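Local coordinates for similarities with probable monooxygenase (Photorhabdus luminescens, PDB 4HB9), which binds flavin-adenine dinucleotide and is probably a flavin-dependent monooxygenase related to the aromatic ring hydroxylases, at residues 133-138 with 170-175; 141-146 with 310-315; 270-275 with 285-290. One frame throughout, in Å; residues are numbered along the deposited sequence.

Interaction 1. Residues 133-138 with 170-175; sequences VRYEHI and KQYLPF. With EDO (1,2-ethanediol), chain C; EDO (1,2-ethanediol), chain J.
Gln171 lays its carboxamide flat over one face of the Tyr135 ring, the two planes only 9° apart, while both ends of the same amide bond to the backbone of that tyrosine. Tyr135 N donates to Gln171 OE1 at 3.1 Å, and Gln171 NE2 returns a nearly straight bond of 2.8 Å to Tyr135 O. The second bond lies in the amide plane of Gln171, and two bonds of opposite sense fix which end is OE1 and should hold the amide against rotation. Its NE2 sits 3.2 Å above the centre of the Tyr135 ring. Glutamine suits the place because its chain, extended beyond CG and with CG anti to the backbone N (chi1 -179°), is long enough to span from helix to strand and offers a donor and an acceptor side by side. Helix 167-172 thereby satisfies the outer backbone edge of strand 132-137 at Tyr135, the side-chain amide standing in for a neighbouring strand in this three-stranded antiparallel sheet of the FAD-binding fold. A classic beta bulge, in which Val133 and Arg134 both face Phe146 of the adjacent strand, lies just before Tyr135. Beyond the ring, Tyr135 OH reaches Tyr172 CD1 at 3.3 Å, and Tyr172 CB comes in at the ring edge; the Tyr172 hydroxyl is itself hydrogen-bonded to Ser311.

The other side is looser and wetter. A water donates both to Gln171 OE1, at 2.7 Å, and to Val133 O. Arg134 brings just its CB against Gln171 OE1 and sends its guanidinium away to Glu136, where NH1 and OE2 form an exposed salt bridge of 2.8 Å. Around the helix end two ethanediol molecules, probably from the crystallisation liquor, are bound: one lies over a face of the Tyr172 ring and donates to Tyr172 O, the other accepts from Phe175 N.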
ATOM      1  N   VAL A 133      18.859  -2.614  11.283  1.00 23.82           N
ATOM      2  CA  VAL A 133      19.025  -3.960  11.844  1.00 25.19           C
ATOM      3  C   VAL A 133      18.456  -4.028  13.277  1.00 25.80           C
ATOM      4  O   VAL A 133      17.724  -4.955  13.615  1.00 27.09           O
ATOM      5  CB  VAL A 133      20.516  -4.377  11.845  1.00 27.87           C
ATOM      6  CG1 VAL A 133      20.728  -5.667  12.629  1.00 30.51           C
ATOM      7  CG2 VAL A 133      21.036  -4.526  10.415  1.00 28.49           C
ATOM      8  N   ARG A 134      18.772  -3.048  14.116  1.00 24.85           N
ATOM      9  CA  ARG A 134      18.238  -2.987  15.476  1.00 25.12           C
ATOM     10  C   ARG A 134      18.421  -1.623  16.101  1.00 24.14           C
ATOM     11  O   ARG A 134      19.159  -0.799  15.597  1.00 24.53           O
ATOM     12  CB  ARG A 134      18.897  -4.050  16.380  1.00 28.51           C
ATOM     13  CG  ARG A 134      20.362  -3.805  16.656  1.00 31.07           C
ATOM     14  CD  ARG A 134      21.016  -4.974  17.410  1.00 34.73           C
ATOM     15  NE  ARG A 134      22.458  -4.742  17.487  1.00 36.85           N
ATOM     16  CZ  ARG A 134      23.083  -4.133  18.490  1.00 39.49           C
ATOM     17  NH1 ARG A 134      22.414  -3.699  19.557  1.00 41.66           N
ATOM     18  NH2 ARG A 134      24.395  -3.966  18.430  1.00 40.96           N
ATOM     19  N   TYR A 135      17.743  -1.401  17.222  1.00 24.26           N
ATOM     20  CA  TYR A 135      17.976  -0.230  18.021  1.00 24.45           C
ATOM     21  C   TYR A 135      18.282  -0.588  19.466  1.00 28.23           C
ATOM     22  O   TYR A 135      17.959  -1.704  19.928  1.00 28.81           O
ATOM     23  CB  TYR A 135      16.763   0.691  17.984  1.00 24.77           C
ATOM     24  CG  TYR A 135      15.532   0.115  18.633  1.00 24.38           C
ATOM     25  CD1 TYR A 135      15.329   0.219  20.015  1.00 24.47           C
ATOM     26  CD2 TYR A 135      14.561  -0.516  17.873  1.00 24.06           C
ATOM     27  CE1 TYR A 135      14.191  -0.296  20.616  1.00 24.42           C
ATOM     28  CE2 TYR A 135      13.415  -1.031  18.455  1.00 23.62           C
ATOM     29  CZ  TYR A 135      13.238  -0.929  19.824  1.00 25.39           C
ATOM     30  OH  TYR A 135      12.100  -1.425  20.401  1.00 25.07           O
ATOM     31  N   GLU A 136      18.888   0.379  20.160  1.00 28.17           N
ATOM     32  CA  GLU A 136      19.158   0.306  21.594  1.00 32.50           C
ATOM     33  C   GLU A 136      18.791   1.607  22.269  1.00 31.45           C
ATOM     34  O   GLU A 136      19.164   2.679  21.798  1.00 32.32           O
ATOM     35  CB  GLU A 136      20.654   0.111  21.861  1.00 35.31           C
ATOM     36  CG  GLU A 136      21.208  -1.265  21.583  1.00 41.51           C
ATOM     37  CD  GLU A 136      22.673  -1.401  21.979  1.00 44.86           C
ATOM     38  OE1 GLU A 136      23.332  -0.365  22.236  1.00 44.62           O
ATOM     39  OE2 GLU A 136      23.163  -2.557  22.011  1.00 51.68           O
ATOM     40  N   HIS A 137      18.123   1.526  23.407  1.00 33.67           N
ATOM     41  CA  HIS A 137      17.907   2.713  24.222  1.00 37.64           C
ATOM     42  C   HIS A 137      19.226   3.150  24.854  1.00 41.11           C
ATOM     43  O   HIS A 137      19.993   2.309  25.313  1.00 38.26           O
ATOM     44  CB  HIS A 137      16.851   2.443  25.284  1.00 39.79           C
ATOM     45  CG  HIS A 137      15.459   2.492  24.746  1.00 40.95           C
ATOM     46  ND1 HIS A 137      14.874   3.666  24.324  1.00 44.39           N
ATOM     47  CD2 HIS A 137      14.542   1.518  24.540  1.00 42.25           C
ATOM     48  CE1 HIS A 137      13.649   3.416  23.892  1.00 45.55           C
ATOM     49  NE2 HIS A 137      13.425   2.120  24.010  1.00 45.74           N
ATOM     50  N   ILE A 138      19.497   4.455  24.816  1.00 42.53           N
ATOM     51  CA  ILE A 138      20.681   5.039  25.449  1.00 49.50           C
ATOM     52  C   ILE A 138      20.258   5.543  26.823  1.00 52.03           C
ATOM     53  O   ILE A 138      19.165   6.104  26.976  1.00 48.39           O
ATOM     54  CB  ILE A 138      21.285   6.209  24.637  1.00 51.77           C
ATOM     55  CG1 ILE A 138      21.515   5.814  23.179  1.00 53.16           C
ATOM     56  CG2 ILE A 138      22.618   6.654  25.238  1.00 55.23           C
ATOM     57  CD1 ILE A 138      21.768   7.000  22.267  1.00 53.72           C
ATOM     58  N   LYS A 170       9.208  -5.966  14.731  1.00 23.94           N
ATOM     59  CA  LYS A 170       9.615  -7.286  15.218  1.00 26.55           C
ATOM     60  C   LYS A 170      10.424  -7.147  16.514  1.00 26.51           C
ATOM     61  O   LYS A 170      10.326  -7.992  17.394  1.00 27.61           O
ATOM     62  CB  LYS A 170      10.388  -8.054  14.145  1.00 26.96           C
ATOM     63  CG  LYS A 170       9.529  -8.741  13.085  1.00 31.26           C
ATOM     64  CD  LYS A 170      10.400  -9.206  11.917  1.00 35.13           C
ATOM     65  CE  LYS A 170       9.806 -10.323  11.078  1.00 40.00           C
ATOM     66  NZ  LYS A 170       8.343 -10.222  10.874  1.00 42.52           N
ATOM     67  N   GLN A 171      11.188  -6.066  16.639  1.00 26.03           N
ATOM     68  CA  GLN A 171      11.960  -5.824  17.852  1.00 25.34           C
ATOM     69  C   GLN A 171      11.112  -5.217  18.938  1.00 27.05           C
ATOM     70  O   GLN A 171      11.178  -5.666  20.074  1.00 26.95           O
ATOM     71  CB  GLN A 171      13.162  -4.942  17.603  1.00 24.30           C
ATOM     72  CG  GLN A 171      13.957  -4.743  18.873  1.00 25.21           C
ATOM     73  CD  GLN A 171      15.219  -3.934  18.723  1.00 26.11           C
ATOM     74  OE1 GLN A 171      15.844  -3.870  17.649  1.00 26.42           O
ATOM     75  NE2 GLN A 171      15.630  -3.336  19.829  1.00 28.71           N
ATOM     76  N   TYR A 172      10.297  -4.217  18.591  1.00 24.89           N
ATOM     77  CA  TYR A 172       9.538  -3.468  19.559  1.00 23.76           C
ATOM     78  C   TYR A 172       8.316  -4.228  20.079  1.00 24.97           C
ATOM     79  O   TYR A 172       8.057  -4.205  21.285  1.00 25.33           O
ATOM     80  CB  TYR A 172       9.114  -2.114  18.968  1.00 22.24           C
ATOM     81  CG  TYR A 172       8.412  -1.176  19.927  1.00 22.14           C
ATOM     82  CD1 TYR A 172       8.894  -0.966  21.218  1.00 23.30           C
ATOM     83  CD2 TYR A 172       7.273  -0.485  19.542  1.00 21.74           C
ATOM     84  CE1 TYR A 172       8.260  -0.091  22.089  1.00 23.85           C
ATOM     85  CE2 TYR A 172       6.631   0.389  20.401  1.00 22.01           C
ATOM     86  CZ  TYR A 172       7.124   0.577  21.679  1.00 22.85           C
ATOM     87  OH  TYR A 172       6.487   1.459  22.516  1.00 23.64           O
ATOM     88  N   LEU A 173       7.585  -4.893  19.189  1.00 23.74           N
ATOM     89  CA  LEU A 173       6.342  -5.570  19.534  1.00 25.45           C
ATOM     90  C   LEU A 173       6.414  -7.002  18.988  1.00 26.70           C
ATOM     91  O   LEU A 173       5.657  -7.362  18.097  1.00 27.11           O
ATOM     92  CB  LEU A 173       5.140  -4.826  18.941  1.00 26.63           C
ATOM     93  CG  LEU A 173       4.946  -3.378  19.388  1.00 27.70           C
ATOM     94  CD1 LEU A 173       3.744  -2.741  18.699  1.00 26.77           C
ATOM     95  CD2 LEU A 173       4.752  -3.295  20.892  1.00 27.82           C
ATOM     96  N   PRO A 174       7.347  -7.809  19.515  1.00 28.14           N
ATOM     97  CA  PRO A 174       7.626  -9.138  18.974  1.00 31.01           C
ATOM     98  C   PRO A 174       6.458 -10.107  19.008  1.00 31.92           C
ATOM     99  O   PRO A 174       6.470 -11.073  18.256  1.00 32.86           O
ATOM    100  CB  PRO A 174       8.748  -9.668  19.883  1.00 30.65           C
ATOM    101  CG  PRO A 174       8.635  -8.892  21.130  1.00 30.72           C
ATOM    102  CD  PRO A 174       8.151  -7.540  20.720  1.00 29.58           C
ATOM    103  N   PHE A 175       5.467  -9.858  19.858  1.00 32.71           N
ATOM    104  CA  PHE A 175       4.372 -10.814  20.011  1.00 38.91           C
ATOM    105  C   PHE A 175       3.220 -10.625  19.019  1.00 38.52           C
ATOM    106  O   PHE A 175       2.341 -11.479  18.937  1.00 36.35           O
ATOM    107  CB  PHE A 175       3.883 -10.825  21.460  1.00 43.52           C
ATOM    108  CG  PHE A 175       4.936 -11.296  22.428  1.00 51.70           C
ATOM    109  CD1 PHE A 175       5.440 -12.593  22.343  1.00 56.79           C
ATOM    110  CD2 PHE A 175       5.444 -10.447  23.406  1.00 57.25           C
ATOM    111  CE1 PHE A 175       6.417 -13.034  23.219  1.00 60.56           C
ATOM    112  CE2 PHE A 175       6.423 -10.881  24.286  1.00 59.28           C
ATOM    113  CZ  PHE A 175       6.908 -12.175  24.192  1.00 62.45           C
TER
HETATM  114  C1  EDO C 502       3.615  -6.787  22.035  1.00 51.93           C
HETATM  115  O1  EDO C 502       4.673  -7.653  21.615  1.00 46.17           O
HETATM  116  C2  EDO C 502       2.259  -7.323  21.573  1.00 52.33           C
HETATM  117  O2  EDO C 502       1.285  -6.265  21.500  1.00 53.76           O
HETATM  118  C1  EDO J 509       5.863  -1.704  24.993  1.00 51.54           C
HETATM  119  O1  EDO J 509       6.800  -0.638  25.150  1.00 56.50           O
HETATM  120  C2  EDO J 509       6.257  -2.566  23.803  1.00 53.08           C
HETATM  121  O2  EDO J 509       7.559  -3.135  23.975  1.00 53.39           O
HETATM  122  O   HOH W   1      16.033  -5.668  15.699  1.00 29.14           O

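Interaction 2. Residues 141-146 with 310-315; sequences GGIKIF and SSTVTL
With CG1 anti to its own carbonyl carbon (chi1 -58°) and CD1 carried onward by a nearly extended chi2, Ile143 points its longer branch at Thr312 and Val313. Thr312 meets it with OG1, which a chi1 of 59° sets between the backbone N and the carbonyl carbon. The contact joins two sheets of the FAD-binding fold: Ile143 belongs to the middle strand of the three-stranded antiparallel sheet, whereas Val313 opens strand 313-315, which borders the five-stranded parallel sheet of Rossmann type.

No hydrogen bond crosses between the segments, and the touching surface is small. Ile143 CD1 lies 3.5 Å from Thr312 OG1, a methyl against a hydroxyl, as the two side chains run alongside one another, pointing opposite ways. The same methyl stands 4.0 Å from Val313 CG2, the purely apolar part of the contact. A beta-branched isoleucine suits this strand position: it is compatible with the extended backbone and reaches from its own sheet to the next within the buried layer between them, flanked within its own sheet by Tyr135 and Val155. Valine likewise suits a buried strand start, and Val168 and Tyr172 of helix 167-172 press on it. Threonine fits the turn before the strand, where its hydroxyl can pack against a methyl at a partly exposed position.

On the other segment, Gly141 and Gly142 take positive phi values, a backbone shape natural to glycine, as they lead into strand 143-147. The chain enters strand 313-315 through an ST turn, in which Val313 N donates to Ser311 OG at 3.2 Å with an N-H...O angle of 167°.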
ATOM      1  N   GLY A 141      18.682   8.909  27.900  1.00 71.66           N
ATOM      2  CA  GLY A 141      17.584   9.157  26.969  1.00 66.34           C
ATOM      3  C   GLY A 141      18.150   9.079  25.560  1.00 59.29           C
ATOM      4  O   GLY A 141      19.356   9.253  25.354  1.00 58.59           O
ATOM      5  N   GLY A 142      17.297   8.804  24.582  1.00 52.77           N
ATOM      6  CA  GLY A 142      17.755   8.727  23.189  1.00 44.67           C
ATOM      7  C   GLY A 142      17.847   7.297  22.700  1.00 39.83           C
ATOM      8  O   GLY A 142      17.862   6.358  23.497  1.00 36.69           O
ATOM      9  N   ILE A 143      17.898   7.140  21.380  1.00 34.04           N
ATOM     10  CA  ILE A 143      17.882   5.827  20.755  1.00 30.85           C
ATOM     11  C   ILE A 143      19.024   5.717  19.782  1.00 29.21           C
ATOM     12  O   ILE A 143      19.226   6.603  18.947  1.00 28.71           O
ATOM     13  CB  ILE A 143      16.579   5.609  19.988  1.00 30.86           C
ATOM     14  CG1 ILE A 143      15.383   5.768  20.927  1.00 32.56           C
ATOM     15  CG2 ILE A 143      16.559   4.237  19.330  1.00 30.43           C
ATOM     16  CD1 ILE A 143      14.098   6.043  20.197  1.00 34.91           C
ATOM     17  N   LYS A 144      19.766   4.626  19.889  1.00 28.18           N
ATOM     18  CA  LYS A 144      20.876   4.350  19.005  1.00 29.78           C
ATOM     19  C   LYS A 144      20.352   3.380  17.950  1.00 27.44           C
ATOM     20  O   LYS A 144      19.837   2.328  18.296  1.00 25.99           O
ATOM     21  CB  LYS A 144      22.057   3.731  19.784  1.00 31.83           C
ATOM     22  CG  LYS A 144      23.295   3.523  18.934  1.00 34.41           C
ATOM     23  CD  LYS A 144      24.490   3.114  19.776  1.00 39.10           C
ATOM     24  CE  LYS A 144      25.767   3.144  18.950  1.00 44.73           C
ATOM     25  NZ  LYS A 144      26.945   2.538  19.651  1.00 49.10           N
ATOM     26  N   ILE A 145      20.487   3.752  16.678  1.00 25.96           N
ATOM     27  CA  ILE A 145      20.061   2.906  15.567  1.00 25.91           C
ATOM     28  C   ILE A 145      21.275   2.273  14.919  1.00 26.01           C
ATOM     29  O   ILE A 145      22.221   2.976  14.596  1.00 25.46           O
ATOM     30  CB  ILE A 145      19.339   3.725  14.462  1.00 28.50           C
ATOM     31  CG1 ILE A 145      18.271   4.646  15.061  1.00 28.98           C
ATOM     32  CG2 ILE A 145      18.714   2.773  13.442  1.00 28.99           C
ATOM     33  CD1 ILE A 145      17.847   5.764  14.111  1.00 29.58           C
ATOM     34  N   PHE A 146      21.237   0.957  14.700  1.00 25.47           N
ATOM     35  CA  PHE A 146      22.312   0.251  14.007  1.00 25.44           C
ATOM     36  C   PHE A 146      21.890  -0.181  12.609  1.00 24.09           C
ATOM     37  O   PHE A 146      20.843  -0.785  12.457  1.00 23.98           O
ATOM     38  CB  PHE A 146      22.675  -1.018  14.779  1.00 27.72           C
ATOM     39  CG  PHE A 146      23.193  -0.755  16.169  1.00 31.83           C
ATOM     40  CD1 PHE A 146      24.552  -0.755  16.430  1.00 35.21           C
ATOM     41  CD2 PHE A 146      22.324  -0.485  17.206  1.00 31.58           C
ATOM     42  CE1 PHE A 146      25.037  -0.519  17.711  1.00 35.16           C
ATOM     43  CE2 PHE A 146      22.800  -0.237  18.491  1.00 34.23           C
ATOM     44  CZ  PHE A 146      24.159  -0.261  18.748  1.00 34.07           C
ATOM     45  N   SER A 310       3.517   2.944  25.785  1.00 26.27           N
ATOM     46  CA  SER A 310       4.117   3.849  24.814  1.00 25.21           C
ATOM     47  C   SER A 310       5.538   4.202  25.208  1.00 28.08           C
ATOM     48  O   SER A 310       5.904   4.185  26.396  1.00 26.63           O
ATOM     49  CB  SER A 310       3.294   5.115  24.676  1.00 25.47           C
ATOM     50  OG  SER A 310       2.014   4.814  24.180  1.00 24.54           O
ATOM     51  N   SER A 311       6.354   4.489  24.205  1.00 25.68           N
ATOM     52  CA  SER A 311       7.702   4.949  24.440  1.00 25.86           C
ATOM     53  C   SER A 311       8.091   5.880  23.297  1.00 25.18           C
ATOM     54  O   SER A 311       7.243   6.281  22.513  1.00 24.09           O
ATOM     55  CB  SER A 311       8.654   3.761  24.532  1.00 26.20           C
ATOM     56  OG  SER A 311       8.838   3.132  23.279  1.00 26.51           O
ATOM     57  N   THR A 312       9.373   6.169  23.198  1.00 24.06           N
ATOM     58  CA  THR A 312       9.896   6.986  22.114  1.00 24.10           C
ATOM     59  C   THR A 312      10.145   6.195  20.824  1.00 21.79           C
ATOM     60  O   THR A 312      10.626   6.751  19.850  1.00 24.99           O
ATOM     61  CB  THR A 312      11.180   7.692  22.568  1.00 23.91           C
ATOM     62  OG1 THR A 312      12.138   6.715  22.960  1.00 25.35           O
ATOM     63  CG2 THR A 312      10.881   8.631  23.738  1.00 24.87           C
ATOM     64  N   VAL A 313       9.811   4.908  20.804  1.00 22.00           N
ATOM     65  CA  VAL A 313       9.776   4.109  19.559  1.00 21.46           C
ATOM     66  C   VAL A 313       8.307   3.928  19.226  1.00 22.20           C
ATOM     67  O   VAL A 313       7.476   3.557  20.113  1.00 21.35           O
ATOM     68  CB  VAL A 313      10.396   2.700  19.742  1.00 22.14           C
ATOM     69  CG1 VAL A 313      10.284   1.872  18.473  1.00 22.26           C
ATOM     70  CG2 VAL A 313      11.852   2.777  20.180  1.00 21.97           C
ATOM     71  N   THR A 314       7.954   4.180  17.963  1.00 20.82           N
ATOM     72  CA  THR A 314       6.611   3.889  17.503  1.00 19.65           C
ATOM     73  C   THR A 314       6.622   3.392  16.042  1.00 19.44           C
ATOM     74  O   THR A 314       7.669   3.199  15.463  1.00 18.04           O
ATOM     75  CB  THR A 314       5.652   5.077  17.735  1.00 19.99           C
ATOM     76  OG1 THR A 314       4.308   4.652  17.577  1.00 20.16           O
ATOM     77  CG2 THR A 314       5.894   6.230  16.828  1.00 19.79           C
ATOM     78  N   LEU A 315       5.444   3.131  15.494  1.00 20.02           N
ATOM     79  CA  LEU A 315       5.332   2.513  14.161  1.00 20.90           C
ATOM     80  C   LEU A 315       4.291   3.211  13.341  1.00 20.28           C
ATOM     81  O   LEU A 315       3.372   3.807  13.918  1.00 20.81           O
ATOM     82  CB  LEU A 315       4.921   1.043  14.292  1.00 19.67           C
ATOM     83  CG  LEU A 315       5.904   0.173  15.080  1.00 20.66           C
ATOM     84  CD1 LEU A 315       5.251  -1.149  15.447  1.00 22.75           C
ATOM     85  CD2 LEU A 315       7.207  -0.041  14.350  1.00 20.21           C
TER

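Interaction 3. Residues 270-275 with 285-290; sequences LVQSRM and LVQQSD
Val271 and Gln272, on the last turns of helix 264-274, turn their side chains toward Val286 on helix 280-287, so the contact is a packing of two consecutive helices joined by a short connection. Both helices lie against the large mixed sheet, well away from the annotated FAD site.

Val271 makes the first touch, its CG1 4.2 Å from Val286 CG2; a small branched side chain suits this buried spot, where Trp246 and Ile186 of the sheet also press on it. Gln272 follows with two roles. Its CG packs 4.0 Å from Val286 CG1, while its chain, extended beyond CG, carries the amide outward to the more exposed Gln287. There Gln287 NE2 donates to Gln272 OE1 at 3.1 Å, arriving from above the carbonyl plane, 44° out of it, while OE1 lies in the plane of the donating Gln287 amide. The two amides are turned 63° apart, and Gln287 CG also rests against OE1. Glutamine suits this border, since the Gln272 methylene can pack on Val286 while its amide meets Gln287 farther out.

Met275, here selenomethionine, is the first residue beyond the helix. Its flexible chain, bent at chi3 (-45°), folds its terminal methyl back toward the second helix, and its backbone O accepts a hydrogen bond from His283. The methyl CE ends 3.6 Å from Val286 CG2.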
ATOM      1  N   LEU A 270      -3.786 -20.794 -15.273  1.00 20.14           N
ATOM      2  CA  LEU A 270      -4.588 -21.205 -14.140  1.00 19.84           C
ATOM      3  C   LEU A 270      -5.874 -20.388 -13.991  1.00 19.87           C
ATOM      4  O   LEU A 270      -6.934 -20.951 -13.744  1.00 19.97           O
ATOM      5  CB  LEU A 270      -3.771 -21.154 -12.883  1.00 21.48           C
ATOM      6  CG  LEU A 270      -4.565 -21.789 -11.745  1.00 23.31           C
ATOM      7  CD1 LEU A 270      -3.673 -22.733 -10.958  1.00 24.02           C
ATOM      8  CD2 LEU A 270      -5.172 -20.701 -10.909  1.00 23.25           C
ATOM      9  N   VAL A 271      -5.792 -19.067 -14.139  1.00 18.93           N
ATOM     10  CA  VAL A 271      -6.977 -18.240 -13.974  1.00 18.38           C
ATOM     11  C   VAL A 271      -7.970 -18.551 -15.101  1.00 19.09           C
ATOM     12  O   VAL A 271      -9.206 -18.690 -14.855  1.00 19.79           O
ATOM     13  CB  VAL A 271      -6.613 -16.752 -13.928  1.00 17.32           C
ATOM     14  CG1 VAL A 271      -7.857 -15.878 -13.954  1.00 17.48           C
ATOM     15  CG2 VAL A 271      -5.786 -16.462 -12.687  1.00 17.73           C
ATOM     16  N   GLN A 272      -7.471 -18.700 -16.326  1.00 19.39           N
ATOM     17  CA  GLN A 272      -8.361 -19.086 -17.418  1.00 20.65           C
ATOM     18  C   GLN A 272      -9.035 -20.432 -17.140  1.00 20.60           C
ATOM     19  O   GLN A 272     -10.213 -20.598 -17.443  1.00 20.89           O
ATOM     20  CB  GLN A 272      -7.637 -19.149 -18.768  1.00 23.35           C
ATOM     21  CG  GLN A 272      -7.204 -17.794 -19.278  1.00 26.06           C
ATOM     22  CD  GLN A 272      -6.470 -17.890 -20.611  1.00 29.84           C
ATOM     23  OE1 GLN A 272      -7.047 -18.246 -21.625  1.00 29.62           O
ATOM     24  NE2 GLN A 272      -5.198 -17.569 -20.600  1.00 31.88           N
ATOM     25  N   SER A 273      -8.294 -21.390 -16.591  1.00 20.18           N
ATOM     26  CA  SER A 273      -8.901 -22.685 -16.202  1.00 21.89           C
ATOM     27  C   SER A 273     -10.012 -22.522 -15.178  1.00 21.68           C
ATOM     28  O   SER A 273     -11.018 -23.244 -15.234  1.00 23.46           O
ATOM     29  CB  SER A 273      -7.870 -23.688 -15.694  1.00 22.25           C
ATOM     30  OG  SER A 273      -7.482 -23.416 -14.343  1.00 27.95           O
ATOM     31  N   ARG A 274      -9.859 -21.564 -14.264  1.00 20.82           N
ATOM     32  CA  ARG A 274     -10.899 -21.303 -13.267  1.00 19.85           C
ATOM     33  C   ARG A 274     -12.132 -20.623 -13.881  1.00 21.67           C
ATOM     34  O   ARG A 274     -13.213 -20.678 -13.304  1.00 20.21           O
ATOM     35  CB  ARG A 274     -10.343 -20.454 -12.132  1.00 20.21           C
ATOM     36  CG  ARG A 274      -9.228 -21.139 -11.350  1.00 19.54           C
ATOM     37  CD  ARG A 274      -9.749 -22.348 -10.583  1.00 19.66           C
ATOM     38  NE  ARG A 274      -8.762 -22.904  -9.656  1.00 19.26           N
ATOM     39  CZ  ARG A 274      -7.810 -23.774  -9.979  1.00 21.04           C
ATOM     40  NH1 ARG A 274      -6.980 -24.209  -9.044  1.00 21.46           N
ATOM     41  NH2 ARG A 274      -7.661 -24.196 -11.239  1.00 20.06           N
HETATM   42  N   MSE A 275     -11.975 -20.011 -15.060  1.00 19.66           N
HETATM   43  CA  MSE A 275     -13.061 -19.280 -15.696  1.00 20.80           C
HETATM   44  C   MSE A 275     -13.681 -20.006 -16.864  1.00 22.11           C
HETATM   45  O   MSE A 275     -14.269 -19.376 -17.726  1.00 19.01           O
HETATM   46  CB  MSE A 275     -12.521 -17.932 -16.190  1.00 22.99           C
HETATM   47  CG  MSE A 275     -12.040 -17.089 -15.023  1.00 26.02           C
HETATM   48 SE   MSE A 275     -11.606 -15.242 -15.563  1.00 30.40          SE
HETATM   49  CE  MSE A 275     -10.570 -15.504 -17.214  1.00 25.49           C
ATOM     50  N   LEU A 285      -9.533 -10.283 -21.483  1.00 21.18           N
ATOM     51  CA  LEU A 285      -8.789  -9.472 -20.528  1.00 20.96           C
ATOM     52  C   LEU A 285      -7.568 -10.228 -19.998  1.00 20.54           C
ATOM     53  O   LEU A 285      -6.438  -9.734 -20.030  1.00 21.07           O
ATOM     54  CB  LEU A 285      -9.721  -9.044 -19.382  1.00 21.38           C
ATOM     55  CG  LEU A 285      -9.151  -8.203 -18.259  1.00 21.02           C
ATOM     56  CD1 LEU A 285      -8.484  -6.955 -18.817  1.00 23.12           C
ATOM     57  CD2 LEU A 285     -10.247  -7.810 -17.297  1.00 21.14           C
ATOM     58  N   VAL A 286      -7.786 -11.436 -19.503  1.00 20.66           N
ATOM     59  CA  VAL A 286      -6.705 -12.179 -18.885  1.00 19.99           C
ATOM     60  C   VAL A 286      -5.649 -12.576 -19.943  1.00 21.26           C
ATOM     61  O   VAL A 286      -4.445 -12.417 -19.721  1.00 19.77           O
ATOM     62  CB  VAL A 286      -7.243 -13.394 -18.091  1.00 20.52           C
ATOM     63  CG1 VAL A 286      -6.118 -14.288 -17.599  1.00 21.72           C
ATOM     64  CG2 VAL A 286      -8.092 -12.914 -16.933  1.00 21.11           C
ATOM     65  N   GLN A 287      -6.106 -13.012 -21.121  1.00 21.71           N
ATOM     66  CA  GLN A 287      -5.204 -13.369 -22.228  1.00 23.99           C
ATOM     67  C   GLN A 287      -4.311 -12.200 -22.680  1.00 22.95           C
ATOM     68  O   GLN A 287      -3.173 -12.392 -23.089  1.00 23.02           O
ATOM     69  CB  GLN A 287      -6.014 -13.925 -23.420  1.00 25.46           C
ATOM     70  CG  GLN A 287      -6.633 -15.311 -23.185  1.00 27.30           C
ATOM     71  CD  GLN A 287      -7.802 -15.644 -24.139  1.00 29.92           C
ATOM     72  OE1 GLN A 287      -8.123 -14.857 -25.019  1.00 31.20           O
ATOM     73  NE2 GLN A 287      -8.439 -16.820 -23.958  1.00 28.86           N
ATOM     74  N   GLN A 288      -4.820 -10.984 -22.577  1.00 23.58           N
ATOM     75  CA  GLN A 288      -4.090  -9.807 -23.046  1.00 23.65           C
ATOM     76  C   GLN A 288      -3.305  -9.127 -21.957  1.00 25.27           C
ATOM     77  O   GLN A 288      -2.829  -8.002 -22.143  1.00 26.35           O
ATOM     78  CB  GLN A 288      -5.076  -8.823 -23.678  1.00 23.98           C
ATOM     79  CG  GLN A 288      -5.729  -9.399 -24.929  1.00 24.83           C
ATOM     80  CD  GLN A 288      -4.673  -9.842 -25.923  1.00 26.48           C
ATOM     81  OE1 GLN A 288      -3.669  -9.140 -26.118  1.00 27.32           O
ATOM     82  NE2 GLN A 288      -4.843 -11.034 -26.503  1.00 26.37           N
ATOM     83  N   SER A 289      -3.153  -9.796 -20.819  1.00 25.21           N
ATOM     84  CA  SER A 289      -2.410  -9.201 -19.725  1.00 26.07           C
ATOM     85  C   SER A 289      -0.889  -9.272 -19.940  1.00 27.34           C
ATOM     86  O   SER A 289      -0.363 -10.047 -20.733  1.00 24.73           O
ATOM     87  CB  SER A 289      -2.848  -9.812 -18.389  1.00 28.86           C
ATOM     88  OG  SER A 289      -4.206  -9.456 -18.155  1.00 30.43           O
ATOM     89  N   ASP A 290      -0.203  -8.409 -19.212  1.00 25.61           N
ATOM     90  CA  ASP A 290       1.230  -8.219 -19.277  1.00 27.24           C
ATOM     91  C   ASP A 290       1.959  -9.368 -18.584  1.00 29.47           C
ATOM     92  O   ASP A 290       1.872  -9.497 -17.370  1.00 30.81           O
ATOM     93  CB  ASP A 290       1.513  -6.896 -18.549  1.00 27.76           C
ATOM     94  CG  ASP A 290       2.977  -6.658 -18.259  1.00 30.39           C
ATOM     95  OD1 ASP A 290       3.859  -7.449 -18.684  1.00 34.46           O
ATOM     96  OD2 ASP A 290       3.248  -5.629 -17.609  1.00 28.63           O
TER

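Overall arrangement
From the N terminus, strand 132-137 comes first and strand 143-147 follows it directly as its antiparallel neighbour. Interaction 1 closes a short loop when the chain returns at 170-175, at the end of helix 167-172. Interaction 2 opens at 141-146, before that loop is shut, and closes only at 310-315, so the two cross; they also touch, through strand bonds such as Glu136 O to Lys144 N. Together they tie the three-stranded sheet to the helix and to the border of the parallel sheet. Interaction 3 opens and closes within the long loop of interaction 2, yet lies across the molecule, its centre about 47 Å from that of interaction 2, joining two helices beside the mixed sheet.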